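Local coordinates for major capsid protein (Paramecium bursaria Chlorella virus 1, PDB 5TIP) that self-assembles as trimers into the large icosahedral capsid of the virus, as a glycoprotein forming the pseudo-hexameric capsomers that make up most of the shell, at residues Glu228-Thr233 with Asn414-Asn419; Gln248-Asn253 with Leu378-Lys383; Asn253-Thr258 with Asn369-Asp374; Lys259-Asn264 with Tyr353-Lys358. One frame throughout, in Å; residues are numbered along the deposited sequence.

Overall arrangement
All four contacts lie in the second half of the chain, the second jelly roll of this double-jelly-roll capsid protein. Contacts 1, 3 and 4 share one antiparallel sheet: strand 412-426 pairs with 223-237 in contact 1 and with 257-266, which in turn meets 368-369 in contact 3 and 350-354 in contact 4. Their centres are about 10 to 14 Å apart. Contact 2 belongs to the other sheet, about 17 Å from contact 1 between centres, and the apolar side chains I250, L252 and L378 pack on I415 between the two layers. Along the chain, contact 4 nests inside 3, 3 inside 2 and 2 inside 1. Contacts 3 and 4 also touch neighbouring subunits of the trimer.

Contact 1 of 4, residues Glu228-Thr233 with Asn414-Asn419; sequences EQLQFT and NIYAKN
Q229 OE1 is gripped three times: by N419 ND2 at 3.0 Å, by a water, and by N421 ND2 further along the opposite strand. The N419 bond falls on a lone pair in the carbonyl plane and is nearly straight (165° at the hydrogen), although the two amides are turned 70° apart. The same water donates to N419 OD1, which also takes a weak bond from Q231 NE2; the stronger partner of that NE2 is N255 O. N419 can serve both glutamines because its CG sits between backbone N and carbonyl carbon (chi1 66°). Beneath the amides runs regular antiparallel pairing of two strands of the second jelly roll: Q229-N419 and Q231-A417 are hydrogen-bonded pairs, with Q231 N to A417 O at 2.8 Å, and L230-K418 is the non-hydrogen-bonded pair between them. On the face of L230 and K418, the lysine folds its CD to 3.0 Å from Q229 O and brings NZ to the anti lone pair of E228 OE1, a 2.9 Å salt bridge. R362 shares OE1, and K259 pairs with OE2. Further on, the F232 and Y416 rings lie near parallel but slid apart, centroids 4.8 Å from each other, while Y416 OH bonds D110 of helix 109-119.

Contact 2 of 4, residues Gln248-Asn253 with Leu378-Lys383; sequences QNIRLN and LSLTYK
Q248 and L380 exchange two backbone bonds, Q248 N to L380 O at 3.0 Å and L380 N to Q248 O at 2.8 Å, and I250 and L378 do the same two residues along. These are the hydrogen-bonded pairs of an antiparallel join between strands 247-251 and 376-387, with N249 opposite S379 as the non-hydrogen-bonded pair between them. S379 CA adds a C-H...O contact to Q248 O at 3.4 Å.

Among side chains, one polar meeting is that of Q248 with Y382. The glutamine runs out extended and puts OE1 at the edge of the tyrosine ring, in its plane, where Y382 OH donates to it. The modelled separation of Y382 OH and Q248 OE1, 2.4 Å, is very short, so its exact value is doubtful. Q248 NE2 is bonded to T237 O, which fixes the other end of the amide, and the tyrosine ring meets F265.

The apolar contacts are carried by two pairs. I250 CD1 touches L380 CD1 at 3.7 Å. L252 CD2 comes to 4.2 Å from L378 CB. I250 and L380 both pack on L413, and L252 on I415 and L261, all in the facing sheet of the jelly-roll sandwich.

The chemistry therefore divides by face: leucine and isoleucine branches fill the space between the two sheets, where the buried tyrosine hydroxyl probably finds its acceptor in the Q248 amide, while N249 and S379 place polar groups on the outer side.

Contact 3 of 4, residues Asn253-Thr258 with Asn369-Asp374; sequences NFNHPT and NFSRID
F254 meets F370 first, turning the edge of its ring toward the F370 face in a T-shaped pair (centroids 6.0 Å apart, planes at 80°). Its CB also lies 3.9 Å from F370 CD2, and F254 O touches F370 CB. At N255 the CB packs on S371 OG. The next residue carries the polar core of the contact: H256 N donates to S371 OG at 2.8 Å, nearly straight at 165°, and that hydroxyl is also bonded to O of the C-terminal residue, N436. H256 O accepts twice, from F370 N at 3.1 Å and from T258 OG1 at 3.2 Å; the two donors come from opposite faces of its carbonyl plane, neither on a lone pair. P257 then runs alongside N369, side chains pointing the same way, with P257 CA and N369 CA only 3.8 Å apart, and both pack on a neighbouring subunit, P257 on its Q13 and N369 on its G11. T258, its OG1 placed beside the backbone N (chi1 -61°), brings that oxygen to 3.2 Å from F370 CD1. N369 OD1 in turn accepts from S371 N, an Asx turn that starts the loop leading from the short strand 368-369 to strand 376-387 of the other jelly-roll sheet.

Contact 4 of 4, residues Lys259-Asn264 with Tyr353-Lys358; sequences KYLAWN and YSFALK
L261 and F355 cross obliquely in the second jelly roll, where strand 350-354 pairs antiparallel with 257-266. L261 brings its CG to 3.9 Å from F355 CE2. With CG anti to the carbonyl carbon (chi1 -52°), the F355 ring is put beside K259 and Y260: Y260 N is near its plane at the edge, and K259 O is 3.5 Å from F355 CD2. K259 O also receives F355 N at 2.7 Å, a bond bent to 139° as the chain leaves the strand.

Y260 sends its ring the other way. Its CB lies 3.7 Å from S354 CA; with CG between backbone N and carbonyl carbon (chi1 58°), the ring leads off to F119 and W111 of helix 109-119. W263 comes in with CZ3 beside the backbone of Y353, 4.3 Å from Y353 CB, and its indole also meets the rings of Y351 and F333. Y353 turns its own ring away to stack on F325 and packs on I38 of a neighbouring subunit.

Between these side chains, L261 and Y353 form a hydrogen-bonded pair, L261 N to Y353 O at 2.8 Å. Where the strand gives way to the loop, S354 OG donates to A356 O at 2.6 Å.

Contact 1 of 4, residues Glu228-Thr233 with Asn414-Asn419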
# COMPACT_ATOMS: atom_id res chain seq x y z
N GLU A 228 -8.86 -14.40 -18.02
CA GLU A 228 -8.66 -13.10 -18.65
C GLU A 228 -7.64 -13.24 -19.77
O GLU A 228 -6.73 -14.08 -19.70
CB GLU A 228 -8.19 -12.06 -17.63
CG GLU A 228 -9.23 -11.76 -16.56
CD GLU A 228 -8.79 -10.70 -15.58
OE1 GLU A 228 -7.77 -10.03 -15.85
OE2 GLU A 228 -9.46 -10.54 -14.54
N GLN A 229 -7.80 -12.42 -20.80
CA GLN A 229 -6.91 -12.43 -21.95
C GLN A 229 -6.48 -11.00 -22.26
O GLN A 229 -7.15 -10.03 -21.89
CB GLN A 229 -7.60 -13.02 -23.19
CG GLN A 229 -7.98 -14.48 -23.06
CD GLN A 229 -8.73 -14.96 -24.28
OE1 GLN A 229 -9.81 -14.45 -24.60
NE2 GLN A 229 -8.16 -15.93 -24.98
N LEU A 230 -5.35 -10.89 -22.94
CA LEU A 230 -4.87 -9.61 -23.44
C LEU A 230 -5.11 -9.54 -24.94
O LEU A 230 -4.88 -10.52 -25.67
CB LEU A 230 -3.39 -9.41 -23.14
CG LEU A 230 -2.80 -8.11 -23.68
CD1 LEU A 230 -3.31 -6.91 -22.88
CD2 LEU A 230 -1.28 -8.15 -23.69
N GLN A 231 -5.58 -8.39 -25.41
CA GLN A 231 -5.77 -8.14 -26.83
C GLN A 231 -4.84 -7.02 -27.25
O GLN A 231 -4.78 -5.98 -26.59
CB GLN A 231 -7.22 -7.79 -27.16
CG GLN A 231 -8.21 -8.89 -26.81
CD GLN A 231 -9.63 -8.54 -27.20
OE1 GLN A 231 -9.96 -8.47 -28.39
NE2 GLN A 231 -10.48 -8.31 -26.21
N PHE A 232 -4.12 -7.23 -28.34
CA PHE A 232 -3.21 -6.23 -28.88
C PHE A 232 -2.97 -6.57 -30.34
O PHE A 232 -2.43 -7.64 -30.65
CB PHE A 232 -1.89 -6.22 -28.10
CG PHE A 232 -0.86 -5.28 -28.66
CD1 PHE A 232 -1.00 -3.91 -28.54
CD2 PHE A 232 0.25 -5.78 -29.32
CE1 PHE A 232 -0.05 -3.05 -29.05
CE2 PHE A 232 1.21 -4.93 -29.84
CZ PHE A 232 1.05 -3.56 -29.70
N THR A 233 -3.38 -5.68 -31.24
CA THR A 233 -3.31 -5.92 -32.67
C THR A 233 -2.11 -5.25 -33.33
O THR A 233 -2.03 -5.22 -34.56
CB THR A 233 -4.60 -5.44 -33.35
OG1 THR A 233 -4.73 -4.02 -33.18
CG2 THR A 233 -5.81 -6.13 -32.73
N ASN A 414 0.18 2.18 -28.78
CA ASN A 414 -0.14 0.82 -28.37
C ASN A 414 -1.43 0.85 -27.56
O ASN A 414 -1.49 1.49 -26.51
CB ASN A 414 1.00 0.22 -27.54
CG ASN A 414 2.33 0.26 -28.26
OD1 ASN A 414 2.59 -0.56 -29.14
ND2 ASN A 414 3.18 1.20 -27.88
N ILE A 415 -2.45 0.15 -28.05
CA ILE A 415 -3.75 0.08 -27.38
C ILE A 415 -3.96 -1.35 -26.92
O ILE A 415 -3.89 -2.29 -27.72
CB ILE A 415 -4.88 0.54 -28.31
CG1 ILE A 415 -4.57 1.93 -28.88
CG2 ILE A 415 -6.20 0.57 -27.56
CD1 ILE A 415 -5.59 2.41 -29.89
N TYR A 416 -4.23 -1.51 -25.62
CA TYR A 416 -4.43 -2.82 -25.02
C TYR A 416 -5.86 -2.95 -24.51
O TYR A 416 -6.49 -1.96 -24.11
CB TYR A 416 -3.44 -3.06 -23.87
CG TYR A 416 -2.00 -3.01 -24.30
CD1 TYR A 416 -1.38 -4.11 -24.88
CD2 TYR A 416 -1.25 -1.85 -24.13
CE1 TYR A 416 -0.06 -4.06 -25.27
CE2 TYR A 416 0.07 -1.80 -24.53
CZ TYR A 416 0.66 -2.91 -25.10
OH TYR A 416 1.98 -2.86 -25.49
N ALA A 417 -6.36 -4.18 -24.53
CA ALA A 417 -7.68 -4.49 -24.00
C ALA A 417 -7.59 -5.78 -23.20
O ALA A 417 -7.01 -6.77 -23.67
CB ALA A 417 -8.72 -4.62 -25.11
N LYS A 418 -8.18 -5.78 -22.01
CA LYS A 418 -8.23 -6.96 -21.15
C LYS A 418 -9.66 -7.46 -21.16
O LYS A 418 -10.57 -6.76 -20.75
CB LYS A 418 -7.78 -6.63 -19.73
CG LYS A 418 -7.18 -7.81 -18.98
CD LYS A 418 -5.93 -8.33 -19.68
CE LYS A 418 -4.92 -8.89 -18.70
NZ LYS A 418 -5.53 -9.83 -17.73
N ASN A 419 -9.85 -8.69 -21.63
CA ASN A 419 -11.18 -9.26 -21.76
C ASN A 419 -11.27 -10.55 -20.95
O ASN A 419 -10.27 -11.10 -20.49
CB ASN A 419 -11.53 -9.54 -23.22
CG ASN A 419 -10.66 -10.62 -23.83
OD1 ASN A 419 -9.59 -10.34 -24.37
ND2 ASN A 419 -11.12 -11.86 -23.76
O HOH W 1 -9.06 -12.09 -26.66
O HOH W 2 -4.21 -3.03 -30.20

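Contact 2 of 4, residues Gln248-Asn253 with Leu378-Lys383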
# COMPACT_ATOMS: atom_id res chain seq x y z
N GLN A 248 -6.96 12.28 -34.52
CA GLN A 248 -7.00 10.97 -35.16
C GLN A 248 -8.23 10.21 -34.69
O GLN A 248 -8.78 10.46 -33.62
CB GLN A 248 -5.73 10.17 -34.87
CG GLN A 248 -4.54 10.54 -35.73
CD GLN A 248 -3.34 9.65 -35.48
OE1 GLN A 248 -2.87 9.52 -34.35
NE2 GLN A 248 -2.84 9.02 -36.54
N ASN A 249 -8.65 9.25 -35.52
CA ASN A 249 -9.71 8.31 -35.19
C ASN A 249 -9.17 6.90 -35.45
O ASN A 249 -9.06 6.48 -36.60
CB ASN A 249 -10.98 8.56 -35.99
CG ASN A 249 -11.62 9.90 -35.67
OD1 ASN A 249 -11.67 10.32 -34.51
ND2 ASN A 249 -12.12 10.58 -36.70
N ILE A 250 -8.83 6.19 -34.38
CA ILE A 250 -8.28 4.85 -34.48
C ILE A 250 -9.43 3.86 -34.34
O ILE A 250 -10.10 3.81 -33.30
CB ILE A 250 -7.20 4.60 -33.42
CG1 ILE A 250 -5.92 5.38 -33.75
CG2 ILE A 250 -6.88 3.11 -33.32
CD1 ILE A 250 -5.92 6.82 -33.26
N ARG A 251 -9.66 3.07 -35.39
CA ARG A 251 -10.69 2.05 -35.37
C ARG A 251 -10.21 0.90 -34.49
O ARG A 251 -9.24 0.22 -34.82
CB ARG A 251 -10.99 1.57 -36.79
CG ARG A 251 -12.09 0.53 -36.93
CD ARG A 251 -13.46 1.11 -36.65
NE ARG A 251 -14.53 0.13 -36.86
CZ ARG A 251 -15.15 -0.06 -38.01
NH1 ARG A 251 -14.81 0.65 -39.08
NH2 ARG A 251 -16.11 -0.98 -38.11
N LEU A 252 -10.88 0.68 -33.36
CA LEU A 252 -10.50 -0.39 -32.46
C LEU A 252 -10.98 -1.72 -33.00
O LEU A 252 -12.06 -1.82 -33.59
CB LEU A 252 -11.06 -0.15 -31.06
CG LEU A 252 -10.67 1.15 -30.35
CD1 LEU A 252 -11.31 1.24 -28.97
CD2 LEU A 252 -9.16 1.28 -30.24
N ASN A 253 -10.19 -2.72 -32.74
CA ASN A 253 -10.50 -4.02 -33.17
C ASN A 253 -10.36 -5.02 -32.03
O ASN A 253 -9.48 -5.81 -31.99
CB ASN A 253 -9.66 -4.34 -34.42
CG ASN A 253 -9.77 -5.74 -34.86
OD1 ASN A 253 -10.75 -6.37 -34.68
ND2 ASN A 253 -8.76 -6.22 -35.45
N LEU A 378 -11.48 5.26 -31.04
CA LEU A 378 -10.81 6.12 -30.08
C LEU A 378 -10.44 7.43 -30.77
O LEU A 378 -9.52 7.46 -31.60
CB LEU A 378 -9.58 5.44 -29.50
CG LEU A 378 -8.76 6.26 -28.51
CD1 LEU A 378 -9.56 6.57 -27.25
CD2 LEU A 378 -7.46 5.55 -28.16
N SER A 379 -11.17 8.50 -30.46
CA SER A 379 -10.92 9.80 -31.05
C SER A 379 -9.89 10.54 -30.21
O SER A 379 -10.12 10.79 -29.02
CB SER A 379 -12.22 10.60 -31.15
OG SER A 379 -12.00 11.85 -31.79
N LEU A 380 -8.77 10.91 -30.82
CA LEU A 380 -7.65 11.52 -30.12
C LEU A 380 -7.42 12.94 -30.62
O LEU A 380 -7.71 13.27 -31.77
CB LEU A 380 -6.37 10.70 -30.31
CG LEU A 380 -6.39 9.25 -29.81
CD1 LEU A 380 -5.08 8.56 -30.16
CD2 LEU A 380 -6.63 9.22 -28.31
N THR A 381 -6.89 13.78 -29.73
CA THR A 381 -6.45 15.12 -30.08
C THR A 381 -5.15 15.38 -29.33
O THR A 381 -5.10 15.24 -28.11
CB THR A 381 -7.50 16.18 -29.72
OG1 THR A 381 -8.69 15.95 -30.48
CG2 THR A 381 -6.97 17.57 -30.03
N TYR A 382 -4.11 15.77 -30.06
CA TYR A 382 -2.79 15.95 -29.50
C TYR A 382 -2.53 17.41 -29.15
O TYR A 382 -3.14 18.32 -29.71
CB TYR A 382 -1.72 15.45 -30.48
CG TYR A 382 -1.90 14.01 -30.89
CD1 TYR A 382 -1.55 12.97 -30.03
CD2 TYR A 382 -2.44 13.69 -32.12
CE1 TYR A 382 -1.72 11.66 -30.40
CE2 TYR A 382 -2.62 12.37 -32.50
CZ TYR A 382 -2.26 11.36 -31.64
OH TYR A 382 -2.43 10.05 -32.00
N LYS A 383 -1.62 17.61 -28.20
CA LYS A 383 -1.18 18.95 -27.87
C LYS A 383 -0.32 19.51 -28.99
O LYS A 383 0.17 18.79 -29.87
CB LYS A 383 -0.39 18.94 -26.56
CG LYS A 383 -1.14 18.38 -25.37
CD LYS A 383 -0.26 18.35 -24.14
CE LYS A 383 -0.97 17.71 -22.96
NZ LYS A 383 -0.07 17.61 -21.78

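Contact 3 of 4, residues Asn253-Thr258 with Asn369-Asp374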
# COMPACT_ATOMS: atom_id res chain seq x y z
N ASN A 253 -10.19 -2.72 -32.74
CA ASN A 253 -10.50 -4.02 -33.17
C ASN A 253 -10.36 -5.02 -32.03
O ASN A 253 -9.48 -5.81 -31.99
CB ASN A 253 -9.66 -4.34 -34.42
CG ASN A 253 -9.77 -5.74 -34.86
OD1 ASN A 253 -10.75 -6.37 -34.68
ND2 ASN A 253 -8.76 -6.22 -35.45
N PHE A 254 -11.28 -4.92 -31.10
CA PHE A 254 -11.33 -5.77 -29.92
C PHE A 254 -12.62 -6.59 -29.94
O PHE A 254 -13.55 -6.30 -30.69
CB PHE A 254 -11.25 -4.93 -28.64
CG PHE A 254 -9.99 -4.12 -28.53
CD1 PHE A 254 -8.76 -4.67 -28.85
CD2 PHE A 254 -10.04 -2.79 -28.14
CE1 PHE A 254 -7.60 -3.92 -28.76
CE2 PHE A 254 -8.89 -2.04 -28.05
CZ PHE A 254 -7.67 -2.60 -28.36
N ASN A 255 -12.65 -7.62 -29.10
CA ASN A 255 -13.82 -8.49 -28.97
C ASN A 255 -13.98 -8.88 -27.51
O ASN A 255 -13.17 -8.51 -26.66
CB ASN A 255 -13.70 -9.73 -29.86
CG ASN A 255 -13.67 -9.40 -31.34
OD1 ASN A 255 -12.64 -9.54 -32.00
ND2 ASN A 255 -14.81 -8.95 -31.87
N HIS A 256 -15.06 -9.62 -27.23
CA HIS A 256 -15.35 -10.22 -25.93
C HIS A 256 -15.69 -9.15 -24.88
O HIS A 256 -15.42 -7.97 -25.10
CB HIS A 256 -14.17 -11.07 -25.46
CG HIS A 256 -13.81 -12.17 -26.41
ND1 HIS A 256 -12.55 -12.31 -26.94
CD2 HIS A 256 -14.54 -13.19 -26.91
CE1 HIS A 256 -12.52 -13.36 -27.74
NE2 HIS A 256 -13.72 -13.91 -27.74
N PRO A 257 -16.29 -9.53 -23.75
CA PRO A 257 -16.49 -8.57 -22.66
C PRO A 257 -15.16 -8.07 -22.12
O PRO A 257 -14.35 -8.83 -21.59
CB PRO A 257 -17.25 -9.39 -21.61
CG PRO A 257 -17.94 -10.45 -22.39
CD PRO A 257 -17.00 -10.80 -23.50
N THR A 258 -14.93 -6.76 -22.26
CA THR A 258 -13.65 -6.14 -21.97
C THR A 258 -13.74 -5.36 -20.66
O THR A 258 -14.68 -4.59 -20.45
CB THR A 258 -13.23 -5.21 -23.11
OG1 THR A 258 -13.10 -5.97 -24.32
CG2 THR A 258 -11.91 -4.53 -22.80
N ASN A 369 -19.00 -5.63 -24.02
CA ASN A 369 -18.87 -6.69 -25.01
C ASN A 369 -18.55 -6.06 -26.36
O ASN A 369 -19.43 -5.56 -27.06
CB ASN A 369 -20.15 -7.52 -25.07
CG ASN A 369 -19.93 -8.87 -25.73
OD1 ASN A 369 -18.98 -9.05 -26.50
ND2 ASN A 369 -20.80 -9.82 -25.43
N PHE A 370 -17.26 -6.08 -26.72
CA PHE A 370 -16.84 -5.55 -28.01
C PHE A 370 -17.20 -6.47 -29.18
O PHE A 370 -17.09 -6.04 -30.33
CB PHE A 370 -15.33 -5.31 -28.01
CG PHE A 370 -14.93 -4.00 -27.41
CD1 PHE A 370 -14.86 -3.85 -26.04
CD2 PHE A 370 -14.61 -2.92 -28.22
CE1 PHE A 370 -14.49 -2.64 -25.48
CE2 PHE A 370 -14.24 -1.71 -27.66
CZ PHE A 370 -14.18 -1.57 -26.29
N SER A 371 -17.64 -7.70 -28.91
CA SER A 371 -18.10 -8.57 -29.98
C SER A 371 -19.46 -8.15 -30.53
O SER A 371 -19.85 -8.61 -31.61
CB SER A 371 -18.18 -10.02 -29.50
OG SER A 371 -16.91 -10.50 -29.09
N ARG A 372 -20.20 -7.31 -29.80
CA ARG A 372 -21.50 -6.83 -30.25
C ARG A 372 -21.47 -5.38 -30.73
O ARG A 372 -22.53 -4.78 -30.93
CB ARG A 372 -22.54 -7.00 -29.15
CG ARG A 372 -22.66 -8.43 -28.67
CD ARG A 372 -22.97 -9.33 -29.84
NE ARG A 372 -24.22 -8.98 -30.50
CZ ARG A 372 -24.52 -9.34 -31.75
NH1 ARG A 372 -23.66 -10.06 -32.46
NH2 ARG A 372 -25.68 -8.98 -32.28
N ILE A 373 -20.28 -4.81 -30.91
CA ILE A 373 -20.13 -3.43 -31.35
C ILE A 373 -19.49 -3.45 -32.73
O ILE A 373 -18.37 -3.95 -32.89
CB ILE A 373 -19.30 -2.60 -30.36
CG1 ILE A 373 -19.89 -2.70 -28.96
CG2 ILE A 373 -19.22 -1.15 -30.82
CD1 ILE A 373 -19.05 -2.04 -27.90
N ASP A 374 -20.19 -2.90 -33.72
CA ASP A 374 -19.67 -2.89 -35.08
C ASP A 374 -18.53 -1.89 -35.23
O ASP A 374 -17.51 -2.19 -35.85
CB ASP A 374 -20.79 -2.59 -36.07
CG ASP A 374 -21.74 -3.75 -36.25
OD1 ASP A 374 -21.32 -4.91 -36.01
OD2 ASP A 374 -22.91 -3.52 -36.63

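Contact 4 of 4, residues Lys259-Asn264 with Tyr353-Lys358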
# COMPACT_ATOMS: atom_id res chain seq x y z
N LYS A 259 -12.74 -5.56 -19.79
CA LYS A 259 -12.72 -4.88 -18.50
C LYS A 259 -12.28 -3.42 -18.64
O LYS A 259 -12.88 -2.53 -18.03
CB LYS A 259 -11.79 -5.60 -17.53
CG LYS A 259 -12.00 -7.10 -17.46
CD LYS A 259 -10.96 -7.75 -16.56
CE LYS A 259 -11.06 -7.22 -15.14
NZ LYS A 259 -10.09 -7.89 -14.24
N TYR A 260 -11.23 -3.17 -19.42
CA TYR A 260 -10.69 -1.82 -19.53
C TYR A 260 -9.87 -1.71 -20.81
O TYR A 260 -9.50 -2.71 -21.42
CB TYR A 260 -9.83 -1.47 -18.31
CG TYR A 260 -8.67 -2.42 -18.06
CD1 TYR A 260 -7.45 -2.24 -18.69
CD2 TYR A 260 -8.81 -3.50 -17.20
CE1 TYR A 260 -6.40 -3.11 -18.47
CE2 TYR A 260 -7.76 -4.37 -16.97
CZ TYR A 260 -6.56 -4.17 -17.61
OH TYR A 260 -5.51 -5.03 -17.39
N LEU A 261 -9.61 -0.47 -21.20
CA LEU A 261 -8.67 -0.15 -22.27
C LEU A 261 -7.49 0.62 -21.69
O LEU A 261 -7.67 1.52 -20.86
CB LEU A 261 -9.34 0.68 -23.37
CG LEU A 261 -10.54 0.08 -24.09
CD1 LEU A 261 -11.02 1.02 -25.18
CD2 LEU A 261 -10.20 -1.28 -24.66
N ALA A 262 -6.29 0.26 -22.11
CA ALA A 262 -5.07 0.94 -21.70
C ALA A 262 -4.22 1.23 -22.92
O ALA A 262 -4.06 0.36 -23.79
CB ALA A 262 -4.28 0.11 -20.69
N TRP A 263 -3.69 2.44 -23.01
CA TRP A 263 -2.91 2.81 -24.18
C TRP A 263 -1.79 3.77 -23.78
O TRP A 263 -1.81 4.37 -22.70
CB TRP A 263 -3.79 3.40 -25.28
CG TRP A 263 -4.40 4.74 -24.98
CD1 TRP A 263 -3.94 5.96 -25.36
CD2 TRP A 263 -5.60 4.99 -24.23
NE1 TRP A 263 -4.77 6.96 -24.91
CE2 TRP A 263 -5.80 6.38 -24.21
CE3 TRP A 263 -6.53 4.17 -23.58
CZ2 TRP A 263 -6.88 6.97 -23.56
CZ3 TRP A 263 -7.60 4.75 -22.93
CH2 TRP A 263 -7.76 6.14 -22.92
N ASN A 264 -0.81 3.89 -24.67
CA ASN A 264 0.31 4.81 -24.48
C ASN A 264 0.83 5.24 -25.84
O ASN A 264 0.59 4.59 -26.86
CB ASN A 264 1.43 4.18 -23.65
CG ASN A 264 2.05 2.95 -24.32
OD1 ASN A 264 2.72 3.06 -25.35
ND2 ASN A 264 1.85 1.79 -23.72
N TYR A 353 -9.06 3.64 -19.52
CA TYR A 353 -10.50 3.79 -19.38
C TYR A 353 -11.08 2.45 -18.96
O TYR A 353 -10.96 1.47 -19.69
CB TYR A 353 -11.17 4.28 -20.67
CG TYR A 353 -12.64 4.54 -20.48
CD1 TYR A 353 -13.08 5.69 -19.83
CD2 TYR A 353 -13.60 3.63 -20.91
CE1 TYR A 353 -14.43 5.93 -19.64
CE2 TYR A 353 -14.95 3.87 -20.73
CZ TYR A 353 -15.36 5.02 -20.09
OH TYR A 353 -16.70 5.26 -19.90
N SER A 354 -11.71 2.42 -17.79
CA SER A 354 -12.20 1.19 -17.20
C SER A 354 -13.70 1.06 -17.40
O SER A 354 -14.45 2.01 -17.13
CB SER A 354 -11.86 1.13 -15.71
OG SER A 354 -12.37 -0.05 -15.12
N PHE A 355 -14.13 -0.09 -17.89
CA PHE A 355 -15.54 -0.45 -17.88
C PHE A 355 -15.94 -1.17 -16.60
O PHE A 355 -17.12 -1.44 -16.40
CB PHE A 355 -15.88 -1.35 -19.08
CG PHE A 355 -15.42 -0.79 -20.40
CD1 PHE A 355 -16.11 0.24 -21.01
CD2 PHE A 355 -14.31 -1.31 -21.03
CE1 PHE A 355 -15.69 0.75 -22.22
CE2 PHE A 355 -13.88 -0.81 -22.24
CZ PHE A 355 -14.57 0.22 -22.84
N ALA A 356 -14.97 -1.46 -15.74
CA ALA A 356 -15.18 -2.22 -14.51
C ALA A 356 -14.99 -1.32 -13.30
O ALA A 356 -14.24 -0.34 -13.34
CB ALA A 356 -14.22 -3.41 -14.43
N LEU A 357 -15.67 -1.68 -12.21
CA LEU A 357 -15.49 -0.95 -10.96
C LEU A 357 -14.14 -1.26 -10.32
O LEU A 357 -13.54 -0.38 -9.70
CB LEU A 357 -16.63 -1.29 -10.00
CG LEU A 357 -18.03 -0.90 -10.45
CD1 LEU A 357 -19.08 -1.58 -9.59
CD2 LEU A 357 -18.21 0.61 -10.43
N LYS A 358 -13.65 -2.49 -10.48
CA LYS A 358 -12.35 -2.90 -9.94
C LYS A 358 -11.61 -3.65 -11.04
O LYS A 358 -11.61 -4.89 -11.08
CB LYS A 358 -12.52 -3.77 -8.70
CG LYS A 358 -13.23 -3.08 -7.54
CD LYS A 358 -13.34 -3.99 -6.32
CE LYS A 358 -12.03 -4.03 -5.53
NZ LYS A 358 -10.96 -4.83 -6.18